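Local coordinates for protein alcohol dehydrogenase (Thermus thermophilus, PDB 2EIH) that binds zinc and probably carries out the oxidoreductase reaction of a nicotinamide-dependent alcohol dehydrogenase, at residues L42-W45 and V46-V50; P53-P56 and L57-L61; Q111-G114 and E115-G119; V126-E129 and A130-A133; M291-K294 and S295-F298. One frame throughout, in Å; residues are numbered along the deposited sequence.

How the contacts relate
All five contacts are local, between side chains a few residues apart. Contacts 1, 2 and 3 crowd one side of the GroES-like domain: Val-46 of contact 1 packs against Leu-55, His-59 and Leu-61 of contact 2, and Leu-42 meets Ile-112 of contact 3. These three are only partly buried. Contact 1 is helical, contact 2 rests on aliphatic and ring packing, and contact 3 is a polar turn with a water bridging its arms. Contacts 4 and 5 are buried and both touch the second subunit; Asn-131 and Ala-133 of contact 4 pack on Lys-294 and Leu-297 of contact 5. Apolar packing dominates contact 4, hydroxyls and charges contact 5.

Contact 1. Residues L42-W45 and V46-V50; sequences LDVW and VRKGV
Val-44 overlaps the far end of Arg-47, the two side chains running side by side and pointing the same way. CG1 of Val-44, set anti to its own backbone nitrogen (chi1 176°), does the touching, 3.3 Å from Arg-47 NH1. The arginine chain leaves its backbone extended and bends at chi3 (60°), which swings the guanidinium back alongside the valine. Several outside partners fix that group: NE bonds to His-326 ND1, NH2 to the carbonyl of Gly-10, and NH1 forms a salt bridge with Glu-330. Lys-48 CE comes to the same methyl, 4.2 Å from Val-44 CG1, and the chain continues outward, extended. On a different face of the helix, Leu-42 CD1 comes within 4.3 Å of Val-46 CG2. The backbone bonds are regular, and the shortest runs from Lys-48 N to Val-44 O at 2.8 Å. The series ends with Gly-49 N, which bonds to Trp-45 O at 3.0 Å. Gly-49 then leaves helical angles with a positive phi of 104°, and the chain turns so that Val-50 CB lies 4.4 Å from Trp-45 CB. This is the C-terminal end of an alpha helix stopped by glycine, here helix 41-48 of the GroES-like domain, with its arginine tied to helix 322-330.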
# COMPACT_ATOMS: atom_id res chain seq x y z
N LEU A 42 -10.41 24.50 -17.49
CA LEU A 42 -9.07 24.66 -18.02
C LEU A 42 -9.11 25.49 -19.31
O LEU A 42 -8.23 26.33 -19.54
CB LEU A 42 -8.46 23.29 -18.30
CG LEU A 42 -7.08 23.24 -18.95
CD1 LEU A 42 -6.10 24.14 -18.21
CD2 LEU A 42 -6.60 21.80 -18.95
N ASP A 43 -10.11 25.26 -20.15
CA ASP A 43 -10.22 26.01 -21.39
C ASP A 43 -10.36 27.50 -21.05
O ASP A 43 -9.91 28.35 -21.81
CB ASP A 43 -11.44 25.59 -22.22
CG ASP A 43 -11.59 24.08 -22.36
OD1 ASP A 43 -10.64 23.34 -22.07
OD2 ASP A 43 -12.69 23.64 -22.77
N VAL A 44 -10.99 27.81 -19.92
CA VAL A 44 -11.19 29.20 -19.52
C VAL A 44 -9.88 29.86 -19.08
O VAL A 44 -9.61 31.01 -19.45
CB VAL A 44 -12.24 29.32 -18.39
CG1 VAL A 44 -12.35 30.76 -17.92
CG2 VAL A 44 -13.59 28.84 -18.90
N TRP A 45 -9.07 29.13 -18.32
CA TRP A 45 -7.80 29.67 -17.87
C TRP A 45 -6.91 29.97 -19.08
O TRP A 45 -6.20 30.98 -19.11
CB TRP A 45 -7.11 28.69 -16.91
CG TRP A 45 -7.93 28.40 -15.69
CD1 TRP A 45 -8.83 29.23 -15.10
CD2 TRP A 45 -7.96 27.17 -14.95
NE1 TRP A 45 -9.43 28.61 -14.03
CE2 TRP A 45 -8.92 27.34 -13.92
CE3 TRP A 45 -7.29 25.95 -15.05
CZ2 TRP A 45 -9.22 26.32 -12.99
CZ3 TRP A 45 -7.59 24.94 -14.13
CH2 TRP A 45 -8.54 25.13 -13.12
N VAL A 46 -6.96 29.10 -20.09
CA VAL A 46 -6.15 29.32 -21.28
C VAL A 46 -6.70 30.53 -22.03
O VAL A 46 -5.93 31.34 -22.55
CB VAL A 46 -6.15 28.10 -22.20
CG1 VAL A 46 -5.39 28.41 -23.48
CG2 VAL A 46 -5.50 26.92 -21.49
N ARG A 47 -8.02 30.67 -22.07
CA ARG A 47 -8.62 31.80 -22.76
C ARG A 47 -8.26 33.13 -22.11
O ARG A 47 -7.88 34.08 -22.79
CB ARG A 47 -10.15 31.66 -22.81
CG ARG A 47 -10.84 32.96 -23.23
CD ARG A 47 -12.35 32.84 -23.38
NE ARG A 47 -13.06 32.44 -22.17
CZ ARG A 47 -13.28 33.20 -21.10
NH1 ARG A 47 -13.96 32.69 -20.07
NH2 ARG A 47 -12.83 34.44 -21.04
N LYS A 48 -8.37 33.19 -20.79
CA LYS A 48 -8.05 34.42 -20.06
C LYS A 48 -6.57 34.76 -20.12
O LYS A 48 -6.19 35.92 -20.00
CB LYS A 48 -8.48 34.31 -18.60
CG LYS A 48 -9.97 34.40 -18.39
CD LYS A 48 -10.31 34.31 -16.92
CE LYS A 48 -11.76 34.68 -16.68
NZ LYS A 48 -12.16 34.52 -15.26
N GLY A 49 -5.73 33.74 -20.29
CA GLY A 49 -4.30 33.97 -20.35
C GLY A 49 -3.61 33.57 -19.06
O GLY A 49 -2.39 33.65 -18.94
N VAL A 50 -4.40 33.13 -18.10
CA VAL A 50 -3.89 32.70 -16.81
C VAL A 50 -3.08 31.42 -16.93
O VAL A 50 -2.24 31.13 -16.08
CB VAL A 50 -5.04 32.45 -15.83
CG1 VAL A 50 -4.49 32.20 -14.44
CG2 VAL A 50 -5.99 33.63 -15.84

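Contact 2. Residues P53-P56 and L57-L61; sequences PKLP and LPHVL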
# COMPACT_ATOMS: atom_id res chain seq x y z
N PRO A 53 1.06 30.50 -21.02
CA PRO A 53 1.54 31.74 -21.64
C PRO A 53 2.47 31.35 -22.79
O PRO A 53 2.78 30.17 -22.97
CB PRO A 53 2.28 32.43 -20.49
CG PRO A 53 1.56 31.94 -19.27
CD PRO A 53 1.39 30.47 -19.59
N LYS A 54 2.93 32.33 -23.56
CA LYS A 54 3.82 32.07 -24.69
C LYS A 54 3.16 31.08 -25.67
O LYS A 54 3.83 30.50 -26.52
CB LYS A 54 5.16 31.51 -24.20
CG LYS A 54 6.04 32.54 -23.48
CD LYS A 54 5.42 32.98 -22.15
CE LYS A 54 6.20 34.10 -21.49
NZ LYS A 54 5.55 34.53 -20.21
N LEU A 55 1.85 30.92 -25.53
CA LEU A 55 1.08 30.04 -26.39
C LEU A 55 0.82 30.68 -27.75
O LEU A 55 0.25 31.77 -27.84
CB LEU A 55 -0.26 29.73 -25.71
CG LEU A 55 -1.27 28.99 -26.58
CD1 LEU A 55 -0.89 27.52 -26.68
CD2 LEU A 55 -2.67 29.13 -25.99
N PRO A 56 1.23 30.01 -28.84
CA PRO A 56 1.02 30.56 -30.18
C PRO A 56 -0.46 30.72 -30.50
O PRO A 56 -1.30 29.99 -29.98
CB PRO A 56 1.70 29.52 -31.08
CG PRO A 56 1.45 28.24 -30.34
CD PRO A 56 1.78 28.64 -28.91
N LEU A 57 -0.78 31.69 -31.35
CA LEU A 57 -2.16 31.93 -31.74
C LEU A 57 -2.23 31.90 -33.27
O LEU A 57 -1.24 32.20 -33.94
CB LEU A 57 -2.63 33.29 -31.21
CG LEU A 57 -2.41 33.53 -29.71
CD1 LEU A 57 -2.96 34.90 -29.32
CD2 LEU A 57 -3.09 32.44 -28.88
N PRO A 58 -3.40 31.55 -33.84
CA PRO A 58 -4.61 31.16 -33.10
C PRO A 58 -4.48 29.80 -32.42
O PRO A 58 -3.71 28.95 -32.84
CB PRO A 58 -5.68 31.18 -34.19
CG PRO A 58 -4.94 30.69 -35.38
CD PRO A 58 -3.64 31.48 -35.30
N HIS A 59 -5.26 29.60 -31.36
CA HIS A 59 -5.25 28.35 -30.62
C HIS A 59 -6.63 27.72 -30.52
O HIS A 59 -7.63 28.41 -30.33
CB HIS A 59 -4.70 28.58 -29.21
CG HIS A 59 -4.71 27.37 -28.34
ND1 HIS A 59 -4.03 26.21 -28.68
CD2 HIS A 59 -5.33 27.11 -27.17
CE1 HIS A 59 -4.23 25.30 -27.73
NE2 HIS A 59 -5.01 25.82 -26.81
N VAL A 60 -6.68 26.40 -30.64
CA VAL A 60 -7.93 25.66 -30.54
C VAL A 60 -7.99 25.02 -29.16
O VAL A 60 -7.19 24.15 -28.84
CB VAL A 60 -8.03 24.56 -31.60
CG1 VAL A 60 -9.38 23.84 -31.48
CG2 VAL A 60 -7.89 25.16 -32.98
N LEU A 61 -8.96 25.44 -28.36
CA LEU A 61 -9.12 24.89 -27.03
C LEU A 61 -9.78 23.51 -27.14
O LEU A 61 -10.07 23.04 -28.23
CB LEU A 61 -9.99 25.83 -26.20
CG LEU A 61 -9.52 27.29 -26.08
CD1 LEU A 61 -10.60 28.13 -25.39
CD2 LEU A 61 -8.22 27.36 -25.28
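Leu-55 sits over the ring of His-59 where a proline-rich loop of the GroES-like domain runs into the short edge strand 59-60. The two side chains cross at about a right angle. CD2 of Leu-55 makes the CH-pi contact, 3.8 Å from the centroid of the His-59 ring and over its face, displaced toward the CG-CD2 side. The other methyl lies over the ND1-CE1 side of the same face, with Leu-55 CD1 3.9 Å from His-59 ND1. Both residues hold CG opposite the backbone nitrogen (chi1 171° in Leu-55, 177° in His-59), and these two settings bring them together between loop and strand. On the opposite face of the imidazole stands the backbone nitrogen of Leu-61, off toward the rim. NE2 hydrogen-bonds to the carbonyl of Gly-114, which restrains the rotation of the ring while Leu-55 packs on it. Behind these groups lies Val-46 of helix 41-48, so this part of the contact is buried. Leu-57 differs: its CG is anti to the carbonyl carbon (chi1 -51°), and the chain folds back over the preceding peptide, with Leu-57 CD2 4.4 Å from Leu-55 CD2. A cis peptide bond before Pro-58 then redirects the backbone, and His-59 CB ends up 3.8 Å from the carbonyl oxygen of Pro-56.

Contact 3. Residues Q111-G114 and E115-G119; sequences QILG and EHRHG
Residues Ile-112 to Glu-115 form a type II beta turn, with Gly-114 at positive phi in its third position and Glu-115 N bonded to Ile-112 O at 2.8 Å. The side chain of Glu-115 doubles this link. Its extended chain reaches back past the turn, and OE2 accepts the N-H of Ile-112 at 3.2 Å, nearly straight at 163° and met almost along the C-O axis of the carboxylate. The same oxygen also lies against Ile-112 CG1. Across the turn Gln-111 and His-116 cross at about a right angle, with Gln-111 CG 3.3 Å from His-116 CD2 and the amide and ring planes 59° apart. A water fills the angle between the two arms of the chain. It donates to Gln-111 OE1 at 3.1 Å and to Ile-112 O at 3.0 Å, and accepts from Arg-117 N at 2.9 Å, so one molecule joins three polar groups. Beyond the turn, the side chains of Leu-113 and Arg-117 cross at a slant, the methyl CD1 modelled doubtfully close to the guanidinium, while Gly-114 CA and Gly-119 CA approach to 3.8 Å. The bond from Gly-114 N to Arg-117 O is weak. The arrangement is a beta turn leaving strand 111-112, which pairs with strand 84-91, and its Gln-111 side chain lies about 10 Å from the zinc ion held by four cysteines.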
# COMPACT_ATOMS: atom_id res chain seq x y z
N GLN A 111 1.11 17.17 -20.82
CA GLN A 111 0.26 18.19 -21.41
C GLN A 111 -1.16 17.71 -21.64
O GLN A 111 -1.39 16.59 -22.11
CB GLN A 111 0.84 18.64 -22.73
CG GLN A 111 1.74 19.82 -22.62
CD GLN A 111 2.27 20.24 -23.97
OE1 GLN A 111 1.54 20.20 -24.97
NE2 GLN A 111 3.53 20.65 -24.01
N ILE A 112 -2.11 18.56 -21.30
CA ILE A 112 -3.50 18.22 -21.50
C ILE A 112 -3.91 18.76 -22.86
O ILE A 112 -3.63 19.91 -23.18
CB ILE A 112 -4.38 18.85 -20.41
CG1 ILE A 112 -3.76 18.59 -19.03
CG2 ILE A 112 -5.77 18.25 -20.47
CD1 ILE A 112 -4.53 19.19 -17.88
N LEU A 113 -4.54 17.91 -23.67
CA LEU A 113 -5.00 18.32 -24.99
C LEU A 113 -5.73 19.67 -24.88
O LEU A 113 -6.53 19.88 -23.97
CB LEU A 113 -5.94 17.26 -25.58
CG LEU A 113 -6.55 17.53 -26.96
CD1 LEU A 113 -5.44 17.74 -27.96
CD2 LEU A 113 -7.43 16.38 -27.38
N GLY A 114 -5.43 20.58 -25.80
CA GLY A 114 -6.07 21.89 -25.79
C GLY A 114 -5.40 22.93 -24.90
O GLY A 114 -5.72 24.12 -24.96
N GLU A 115 -4.47 22.47 -24.07
CA GLU A 115 -3.77 23.38 -23.18
C GLU A 115 -2.59 24.04 -23.88
O GLU A 115 -2.28 25.20 -23.64
CB GLU A 115 -3.28 22.62 -21.95
CG GLU A 115 -2.64 23.50 -20.90
CD GLU A 115 -1.98 22.70 -19.81
OE1 GLU A 115 -1.46 23.31 -18.86
OE2 GLU A 115 -1.97 21.45 -19.90
N HIS A 116 -1.93 23.29 -24.76
CA HIS A 116 -0.78 23.81 -25.48
C HIS A 116 -0.86 23.50 -26.96
O HIS A 116 -0.30 24.22 -27.79
CB HIS A 116 0.50 23.21 -24.91
CG HIS A 116 0.78 23.63 -23.50
ND1 HIS A 116 1.10 24.93 -23.17
CD2 HIS A 116 0.73 22.95 -22.34
CE1 HIS A 116 1.24 25.03 -21.86
NE2 HIS A 116 1.03 23.84 -21.33
N ARG A 117 -1.57 22.43 -27.28
CA ARG A 117 -1.76 21.99 -28.66
C ARG A 117 -3.25 22.09 -29.00
O ARG A 117 -4.09 22.00 -28.11
CB ARG A 117 -1.29 20.55 -28.82
CG ARG A 117 -1.27 20.11 -30.27
CD ARG A 117 -0.77 18.69 -30.43
NE ARG A 117 -1.73 17.70 -29.96
CZ ARG A 117 -2.92 17.47 -30.52
NH1 ARG A 117 -3.71 16.53 -30.02
NH2 ARG A 117 -3.31 18.16 -31.58
N HIS A 118 -3.56 22.27 -30.28
CA HIS A 118 -4.95 22.38 -30.71
C HIS A 118 -5.83 21.27 -30.13
O HIS A 118 -5.51 20.09 -30.25
CB HIS A 118 -5.05 22.33 -32.24
CG HIS A 118 -4.69 23.61 -32.91
ND1 HIS A 118 -4.95 23.85 -34.25
CD2 HIS A 118 -4.07 24.73 -32.45
CE1 HIS A 118 -4.51 25.05 -34.57
NE2 HIS A 118 -3.98 25.61 -33.50
N GLY A 119 -6.94 21.67 -29.53
CA GLY A 119 -7.83 20.69 -28.92
C GLY A 119 -9.04 20.22 -29.70
O GLY A 119 -9.01 20.07 -30.92
O HOH W 1 -1.54 20.33 -25.22

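Contact 4. Residues V126-E129 and A130-A133; sequences VLPE and ANLA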
# COMPACT_ATOMS: atom_id res chain seq x y z
N VAL A 126 -5.98 15.47 -34.24
CA VAL A 126 -5.04 14.39 -34.41
C VAL A 126 -4.29 14.17 -33.12
O VAL A 126 -3.71 15.11 -32.58
CB VAL A 126 -4.01 14.71 -35.50
CG1 VAL A 126 -2.82 13.78 -35.38
CG2 VAL A 126 -4.65 14.60 -36.86
N LEU A 127 -4.33 12.94 -32.61
CA LEU A 127 -3.60 12.62 -31.39
C LEU A 127 -3.00 11.22 -31.46
O LEU A 127 -3.32 10.44 -32.36
CB LEU A 127 -4.49 12.77 -30.15
CG LEU A 127 -5.89 12.18 -30.02
CD1 LEU A 127 -6.25 12.07 -28.56
CD2 LEU A 127 -6.89 13.04 -30.76
N PRO A 128 -2.09 10.88 -30.52
CA PRO A 128 -1.48 9.55 -30.53
C PRO A 128 -2.48 8.42 -30.25
O PRO A 128 -3.41 8.59 -29.47
CB PRO A 128 -0.39 9.66 -29.47
CG PRO A 128 -0.91 10.70 -28.54
CD PRO A 128 -1.51 11.73 -29.47
N GLU A 129 -2.29 7.26 -30.88
CA GLU A 129 -3.19 6.13 -30.68
C GLU A 129 -3.35 5.75 -29.21
O GLU A 129 -4.30 5.06 -28.85
CB GLU A 129 -2.72 4.90 -31.48
CG GLU A 129 -1.32 4.39 -31.10
CD GLU A 129 -0.95 3.08 -31.80
OE1 GLU A 129 0.24 2.68 -31.71
OE2 GLU A 129 -1.83 2.45 -32.43
N ALA A 130 -2.42 6.20 -28.38
CA ALA A 130 -2.45 5.89 -26.95
C ALA A 130 -3.47 6.76 -26.21
O ALA A 130 -3.81 6.48 -25.05
CB ALA A 130 -1.06 6.09 -26.34
N ASN A 131 -3.96 7.80 -26.87
CA ASN A 131 -4.90 8.70 -26.24
C ASN A 131 -6.31 8.55 -26.78
O ASN A 131 -7.10 9.49 -26.73
CB ASN A 131 -4.42 10.14 -26.40
CG ASN A 131 -2.99 10.34 -25.94
OD1 ASN A 131 -2.48 11.45 -25.94
ND2 ASN A 131 -2.34 9.26 -25.56
N LEU A 132 -6.62 7.36 -27.27
CA LEU A 132 -7.93 7.07 -27.83
C LEU A 132 -8.53 5.81 -27.20
O LEU A 132 -7.88 4.77 -27.15
CB LEU A 132 -7.80 6.84 -29.33
CG LEU A 132 -8.55 7.76 -30.27
CD1 LEU A 132 -8.18 9.20 -30.00
CD2 LEU A 132 -8.25 7.37 -31.69
N ALA A 133 -9.77 5.91 -26.74
CA ALA A 133 -10.45 4.76 -26.14
C ALA A 133 -11.78 4.56 -26.84
O ALA A 133 -12.37 5.51 -27.35
CB ALA A 133 -10.66 4.99 -24.65
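Leu-127 and Pro-128 pack on Asn-131 and Leu-132 round a type I beta turn, which passes the chain from strand 124-128, paired with strand 29-38, to strand 132-134, paired with strand 84-91. The turn is closed by Asn-131 N bonding to Pro-128 O at 2.8 Å; the bond is straight at the hydrogen (167°), but the donor stands above the carbonyl plane. The tight part lies on the inner side. Leu-127 holds CG between its backbone nitrogen and carbonyl carbon, the crowded position (chi1 49°), which carries CD1 under the turn. There it comes within 3.4 Å of Asn-131 CB and 3.7 Å of Leu-132 CD1. Leu-132 answers from the next strand, its own chi1 of -119° lying away from the usual staggered values, and beyond it the leucine pair is continued by Val-30 and Val-32 of strand 29-38. The looser side is the crest of the turn, where Ala-130, partly exposed, has a methyl that meets little beyond the neighbouring peptide of Glu-129. Glu-129, though at the crest, is buried: its extended chain packs against Arg-95 of the second subunit. The shortest side-chain approach is at the partly exposed Pro-128, which lays its ring against the amide of Asn-131, with Pro-128 CG 3.1 Å from Asn-131 OD1 and 3.6 Å from Asn-131 ND2.

Contact 5. Residues M291-K294 and S295-F298; sequences MASK and SRLF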
# COMPACT_ATOMS: atom_id res chain seq x y z
N MET A 291 -5.82 15.65 -12.64
CA MET A 291 -5.99 14.56 -13.59
C MET A 291 -5.75 13.17 -12.95
O MET A 291 -5.99 12.97 -11.76
CB MET A 291 -5.06 14.76 -14.79
CG MET A 291 -5.53 15.84 -15.78
SD MET A 291 -6.99 15.39 -16.78
CE MET A 291 -6.26 14.49 -18.16
N ALA A 292 -5.28 12.23 -13.76
CA ALA A 292 -5.01 10.88 -13.29
C ALA A 292 -4.23 10.14 -14.36
O ALA A 292 -3.96 10.70 -15.42
CB ALA A 292 -6.32 10.14 -13.00
N SER A 293 -3.88 8.90 -14.08
CA SER A 293 -3.14 8.08 -15.03
C SER A 293 -4.07 7.67 -16.18
O SER A 293 -5.23 7.34 -15.95
CB SER A 293 -2.60 6.83 -14.33
OG SER A 293 -2.03 5.95 -15.27
N LYS A 294 -3.55 7.69 -17.40
CA LYS A 294 -4.34 7.31 -18.56
C LYS A 294 -4.98 5.94 -18.43
O LYS A 294 -6.06 5.69 -18.96
CB LYS A 294 -3.48 7.32 -19.82
CG LYS A 294 -3.21 8.68 -20.39
CD LYS A 294 -2.69 8.55 -21.82
CE LYS A 294 -1.18 8.36 -21.85
NZ LYS A 294 -0.48 9.60 -21.39
N SER A 295 -4.31 5.04 -17.72
CA SER A 295 -4.80 3.68 -17.54
C SER A 295 -6.15 3.64 -16.83
O SER A 295 -6.94 2.72 -17.04
CB SER A 295 -3.78 2.86 -16.75
OG SER A 295 -3.53 3.44 -15.47
N ARG A 296 -6.41 4.64 -16.00
CA ARG A 296 -7.66 4.72 -15.26
C ARG A 296 -8.90 4.90 -16.13
O ARG A 296 -10.01 4.61 -15.68
CB ARG A 296 -7.59 5.87 -14.25
CG ARG A 296 -6.40 5.81 -13.32
CD ARG A 296 -6.55 4.66 -12.34
NE ARG A 296 -5.49 4.67 -11.34
CZ ARG A 296 -4.32 4.06 -11.48
NH1 ARG A 296 -3.42 4.14 -10.50
NH2 ARG A 296 -4.05 3.37 -12.58
N LEU A 297 -8.73 5.36 -17.37
CA LEU A 297 -9.87 5.58 -18.26
C LEU A 297 -10.54 4.28 -18.68
O LEU A 297 -11.70 4.28 -19.09
CB LEU A 297 -9.44 6.36 -19.51
CG LEU A 297 -10.39 7.43 -20.11
CD1 LEU A 297 -10.35 7.39 -21.63
CD2 LEU A 297 -11.82 7.22 -19.62
N PHE A 298 -9.81 3.18 -18.61
CA PHE A 298 -10.35 1.87 -19.00
C PHE A 298 -11.40 1.36 -18.02
O PHE A 298 -12.51 1.01 -18.41
CB PHE A 298 -9.21 0.86 -19.17
CG PHE A 298 -8.24 1.25 -20.26
CD1 PHE A 298 -7.26 2.21 -20.02
CD2 PHE A 298 -8.35 0.69 -21.53
CE1 PHE A 298 -6.39 2.62 -21.04
CE2 PHE A 298 -7.49 1.09 -22.56
CZ PHE A 298 -6.50 2.06 -22.31
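Ala-292 opens the contact loosely, its CB 4.3 Å from Arg-296 CG. Ser-293 is the hub. With its hydroxyl turned anti to the backbone nitrogen (chi1 173°), OG accepts from Ser-295 OG at 2.9 Å and, weakly, from Ser-295 N at 3.5 Å, and it also bonds to the carbonyl of Gly-102. The carbonyl oxygen of Ser-293 takes the N-H of Arg-296 at 2.9 Å from above its plane, while Ser-293 CB covers one face of the Arg-296 guanidinium near the rim. That arginine is anchored beyond the contact by a salt bridge from NE to Asp-160. Lys-294 comes next and sends its side chain away from the 295-298 segment. The chain bends at both chi3 and chi4, bringing NZ to Asp-104 in a salt bridge and to Ser-92 OG and Gly-90 O in hydrogen bonds. These partners grip a buried ammonium, probably keeping it charged. The carbonyl oxygen of Lys-294 accepts from Leu-297 N at 3.1 Å and from the side-chain amide of Asn-88, and Phe-298 CE1 lies 3.7 Å from this same Lys-294 O. Leu-100 of the second subunit packs on Ser-293 and Lys-294. The whole is a 3-10 turn leading into helix 297-306 at a subunit interface, with the lysine side chain about 8 Å from the zinc ion of the four-cysteine site.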